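Local coordinates for protein acetylxylan esterase A (Aspergillus awamori, PDB 5X6S) that removes acetyl side groups from the xylan backbone as a secreted serine esterase of carbohydrate esterase family 1, at residues 131-136 / 185-190; 191-196 / 246-251. One frame throughout, in Å; residues are numbered along the deposited sequence.

Interaction 1: 131-136 / 185-190; sequences TYPELF and SGYSGS. With NA (sodium ion), chain G.
Two connecting loops of the alpha/beta-hydrolase fold meet where Pro133, in the 3-10 turn 133-135, lies against the Tyr187 ring. With CG of Tyr187 anti to the backbone N (chi1 -179°), the ring is carried toward this turn, and CG of Pro133 lies over the CE2-CD2 side of one face, a CH-pi contact 3.4 Å from CE2 of Tyr187. The two side chains run past each other in opposite directions, with no direct hydrogen bond between the segments. The ring is held between Pro133 CG on one face and Gly189 N over the centre of the other, while OH of Tyr187 donates to O of Ser190 at 2.6 Å, in the carbonyl plane and on a lone pair. OH of Tyr187 also comes within 3.7 Å of CB of Glu134. The contact thus ties the link from helix 120-131 to strand 138-142 to that from helix 173-182 to strand 193-199. A water bridges them as well, donating to O of Pro133 (2.6 Å) and O of Phe136 (2.7 Å) and accepting from OG of Ser190 (2.7 Å). Glu134 O binds a sodium ion at 2.9 Å, together with two waters and O of Glu134 of a second copy in the crystal assembly.

Interaction 2: 191-196 / 246-251; sequences RPRMQI and GDSLQG
Parallel backbone pairing joins Met194 to Leu249, Gln195 to Gln250 and Ile196 to Gly251, with strands 193-196 and 249-251 running 4.8 Å apart and only 5° from parallel. Three main-chain hydrogen bonds set the register. N of Met194 donates to O of Ser248 in a nearly straight bond (2.9 Å, 176° at the hydrogen); N of Gln250 then donates to O of Met194, and N of Ile196 to O of Gln250. Weaker CA-H...O contacts fill in between them, as from CA of Leu249 to O of Met194 at 3.3 Å.

Among side chains, the polar link is between two glutamines lying side by side and pointing the same way. NE2 of Gln195 donates to OE1 of Gln250 at 3.0 Å; the acceptor lies in the amide plane of Gln195, yet the donor stands above the carbonyl plane of Gln250, as the two amides are turned 60° apart. OE1 of Gln195 is hydrogen-bonded to OG1 of Thr140 on strand 138-142.

Apolar contact lies on the other face of the sheet, where CD1 of Leu249 is 4.1 Å from both CB of Met194 and CG1 of Ile196. At the strand start, CD of Arg193 passes 3.4 Å from O of Asp247, while NH2 of Arg193 hydrogen-bonds to O of Trp271, and the guanidinium group also makes a cation-pi contact with the Trp271 indole ring. A water joins O of Arg191 to OG of Ser248.

With both ends of its amide engaged, Gln195 is fixed in rotation and carries a polar chain across three adjacent strands of the hydrolase sheet.

Overall arrangement
Interaction 2 belongs to the buried central sheet, whereas interaction 1 is a partly buried meeting of loops, near which Ser190 packs on Ser190 of a second copy in the crystal assembly. Their chemistry follows that difference: regular main-chain bonds in interaction 2, packing and water in interaction 1. Helix 120-131 and strand 138-142, linked by the first loop of interaction 1, both border interaction 2. Segment 185-190 runs directly into 191-196: the chain that leaves interaction 1 enters the sheet as strand 193-199, paired in parallel with 249-254. Their centres are 14 Å apart, yet they touch: O of Phe136 is 3.3 Å from CB of Pro192, and CB of Pro133 lies 4.0 Å from CG of Arg191.

Interaction 1: 131-136 / 185-190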
# COMPACT_ATOMS: atom_id res chain seq x y z
N THR A 131 4.56 -12.35 1.49
CA THR A 131 3.17 -12.77 1.26
C THR A 131 2.20 -11.58 1.21
O THR A 131 1.25 -11.62 0.45
CB THR A 131 2.67 -13.78 2.31
OG1 THR A 131 2.97 -13.31 3.63
CG2 THR A 131 3.29 -15.18 2.11
N TYR A 132 2.43 -10.55 2.06
CA TYR A 132 1.63 -9.30 2.10
C TYR A 132 2.50 -8.04 1.89
O TYR A 132 2.44 -7.09 2.66
CB TYR A 132 0.71 -9.25 3.37
CG TYR A 132 -0.11 -10.49 3.41
CD1 TYR A 132 -1.36 -10.54 2.79
CD2 TYR A 132 0.40 -11.67 3.97
CE1 TYR A 132 -2.08 -11.71 2.76
CE2 TYR A 132 -0.33 -12.85 3.95
CZ TYR A 132 -1.57 -12.86 3.31
OH TYR A 132 -2.26 -14.03 3.24
N PRO A 133 3.35 -8.02 0.82
CA PRO A 133 4.25 -6.86 0.61
C PRO A 133 3.53 -5.51 0.57
O PRO A 133 4.07 -4.51 1.03
CB PRO A 133 4.89 -7.16 -0.76
CG PRO A 133 3.92 -8.10 -1.44
CD PRO A 133 3.45 -8.97 -0.31
N GLU A 134 2.28 -5.52 0.08
CA GLU A 134 1.42 -4.33 -0.03
C GLU A 134 1.12 -3.62 1.27
O GLU A 134 0.82 -2.45 1.26
CB GLU A 134 0.09 -4.67 -0.74
CG GLU A 134 -0.93 -5.53 0.06
CD GLU A 134 -0.66 -7.04 0.07
OE1 GLU A 134 0.37 -7.47 -0.50
OE2 GLU A 134 -1.49 -7.81 0.63
N LEU A 135 1.20 -4.33 2.41
CA LEU A 135 0.85 -3.74 3.69
C LEU A 135 1.99 -2.93 4.37
O LEU A 135 1.71 -2.05 5.20
CB LEU A 135 0.35 -4.82 4.65
CG LEU A 135 -0.95 -5.50 4.27
CD1 LEU A 135 -1.28 -6.59 5.30
CD2 LEU A 135 -2.11 -4.51 4.11
N PHE A 136 3.25 -3.21 4.01
CA PHE A 136 4.40 -2.83 4.83
C PHE A 136 5.36 -1.89 4.12
O PHE A 136 5.81 -2.20 3.01
CB PHE A 136 5.13 -4.06 5.32
CG PHE A 136 4.27 -4.98 6.13
CD1 PHE A 136 3.81 -4.59 7.39
CD2 PHE A 136 3.86 -6.20 5.60
CE1 PHE A 136 2.97 -5.41 8.12
CE2 PHE A 136 3.01 -7.02 6.29
CZ PHE A 136 2.56 -6.65 7.57
N SER A 185 2.57 -14.59 -6.56
CA SER A 185 3.01 -14.56 -7.98
C SER A 185 2.34 -13.47 -8.79
O SER A 185 1.13 -13.20 -8.65
CB SER A 185 2.98 -15.91 -8.73
OG SER A 185 1.71 -16.42 -8.78
N GLY A 186 3.15 -12.82 -9.60
CA GLY A 186 2.67 -11.76 -10.47
C GLY A 186 2.65 -10.39 -9.84
O GLY A 186 2.44 -9.39 -10.52
N TYR A 187 2.89 -10.31 -8.52
CA TYR A 187 2.87 -9.04 -7.84
C TYR A 187 4.03 -8.20 -8.27
O TYR A 187 5.14 -8.66 -8.22
CB TYR A 187 2.99 -9.21 -6.31
CG TYR A 187 2.95 -7.91 -5.56
CD1 TYR A 187 1.75 -7.21 -5.44
CD2 TYR A 187 4.07 -7.40 -4.93
CE1 TYR A 187 1.66 -6.04 -4.72
CE2 TYR A 187 4.00 -6.18 -4.21
CZ TYR A 187 2.78 -5.52 -4.09
OH TYR A 187 2.65 -4.32 -3.39
N SER A 188 3.77 -6.94 -8.60
CA SER A 188 4.92 -6.05 -8.91
C SER A 188 4.73 -4.64 -8.34
O SER A 188 5.16 -3.63 -8.93
CB SER A 188 5.21 -6.02 -10.44
OG SER A 188 4.02 -5.64 -11.11
N GLY A 189 4.09 -4.54 -7.17
CA GLY A 189 3.95 -3.27 -6.54
C GLY A 189 4.98 -3.06 -5.41
O GLY A 189 6.01 -3.73 -5.33
N SER A 190 4.64 -2.14 -4.53
CA SER A 190 5.40 -1.75 -3.36
C SER A 190 5.79 -2.96 -2.53
O SER A 190 4.95 -3.84 -2.32
CB SER A 190 4.46 -0.87 -2.56
OG SER A 190 5.09 -0.35 -1.43
NA NA G . -0.57 -0.02 0.35
O HOH W 1 4.61 -2.02 0.65
O HOH W 2 -1.65 -1.33 -1.33
O HOH W 3 0.36 0.72 1.96

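Interaction 2: 191-196 / 246-251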
# COMPACT_ATOMS: atom_id res chain seq x y z
N ARG A 191 7.03 -3.00 -2.04
CA ARG A 191 7.42 -3.99 -1.02
C ARG A 191 8.14 -3.28 0.15
O ARG A 191 8.72 -2.20 -0.05
CB ARG A 191 8.35 -5.02 -1.64
CG ARG A 191 7.86 -5.66 -2.94
CD ARG A 191 8.93 -6.61 -3.51
NE ARG A 191 8.39 -7.37 -4.64
CZ ARG A 191 7.82 -8.57 -4.55
NH1 ARG A 191 7.74 -9.18 -3.40
NH2 ARG A 191 7.31 -9.15 -5.65
N PRO A 192 8.13 -3.87 1.35
CA PRO A 192 8.83 -3.14 2.44
C PRO A 192 10.36 -3.07 2.24
O PRO A 192 10.97 -4.06 1.80
CB PRO A 192 8.51 -3.97 3.70
CG PRO A 192 8.15 -5.34 3.18
CD PRO A 192 7.50 -5.11 1.84
N ARG A 193 10.94 -1.94 2.62
CA ARG A 193 12.40 -1.81 2.77
C ARG A 193 12.83 -2.77 3.89
O ARG A 193 12.27 -2.71 4.99
CB ARG A 193 12.76 -0.38 3.10
CG ARG A 193 12.33 0.64 2.09
CD ARG A 193 12.70 2.07 2.57
NE ARG A 193 11.81 2.60 3.62
CZ ARG A 193 12.11 2.63 4.92
NH1 ARG A 193 13.26 2.17 5.35
NH2 ARG A 193 11.24 3.11 5.80
N MET A 194 13.79 -3.66 3.62
CA MET A 194 14.20 -4.69 4.53
C MET A 194 15.50 -4.36 5.28
O MET A 194 16.48 -3.97 4.66
CB MET A 194 14.39 -6.02 3.81
CG MET A 194 13.22 -6.52 3.00
SD MET A 194 11.70 -6.71 4.03
CE MET A 194 12.22 -8.02 5.08
N GLN A 195 15.50 -4.57 6.59
CA GLN A 195 16.68 -4.45 7.43
C GLN A 195 16.85 -5.73 8.19
O GLN A 195 15.95 -6.14 8.96
CB GLN A 195 16.51 -3.29 8.41
CG GLN A 195 17.67 -3.06 9.34
CD GLN A 195 17.39 -1.90 10.29
OE1 GLN A 195 16.46 -1.96 11.13
NE2 GLN A 195 18.15 -0.82 10.14
N ILE A 196 17.99 -6.39 7.98
CA ILE A 196 18.25 -7.76 8.45
C ILE A 196 19.42 -7.78 9.45
O ILE A 196 20.57 -7.50 9.07
CB ILE A 196 18.59 -8.69 7.26
CG1 ILE A 196 17.60 -8.50 6.11
CG2 ILE A 196 18.79 -10.16 7.70
CD1 ILE A 196 16.12 -8.79 6.43
N GLY A 246 20.96 -1.03 -0.92
CA GLY A 246 20.24 0.08 -1.51
C GLY A 246 19.12 0.58 -0.60
O GLY A 246 19.07 0.22 0.59
N ASP A 247 18.23 1.43 -1.11
CA ASP A 247 17.13 1.98 -0.33
C ASP A 247 16.27 0.91 0.37
O ASP A 247 15.75 1.17 1.47
CB ASP A 247 16.21 2.84 -1.19
CG ASP A 247 16.85 4.16 -1.61
OD1 ASP A 247 17.99 4.43 -1.22
OD2 ASP A 247 16.18 4.93 -2.34
N SER A 248 16.15 -0.28 -0.24
CA SER A 248 15.21 -1.31 0.23
C SER A 248 15.89 -2.51 0.86
O SER A 248 15.24 -3.51 1.15
CB SER A 248 14.28 -1.76 -0.93
OG SER A 248 13.49 -0.67 -1.37
N LEU A 249 17.22 -2.43 1.06
CA LEU A 249 17.91 -3.50 1.72
C LEU A 249 19.20 -3.06 2.43
O LEU A 249 20.14 -2.58 1.77
CB LEU A 249 18.25 -4.67 0.79
CG LEU A 249 19.01 -5.79 1.44
CD1 LEU A 249 18.24 -6.56 2.55
CD2 LEU A 249 19.52 -6.80 0.42
N GLN A 250 19.23 -3.30 3.74
CA GLN A 250 20.47 -3.27 4.46
C GLN A 250 20.61 -4.44 5.41
O GLN A 250 19.61 -4.97 5.92
CB GLN A 250 20.68 -1.92 5.12
CG GLN A 250 19.79 -1.61 6.27
CD GLN A 250 20.04 -0.27 6.90
OE1 GLN A 250 20.29 -0.18 8.08
NE2 GLN A 250 19.89 0.77 6.15
N GLY A 251 21.84 -4.88 5.61
CA GLY A 251 22.11 -6.00 6.49
C GLY A 251 23.00 -5.50 7.63
O GLY A 251 23.86 -4.64 7.40
O HOH W 4 10.69 -0.68 -1.12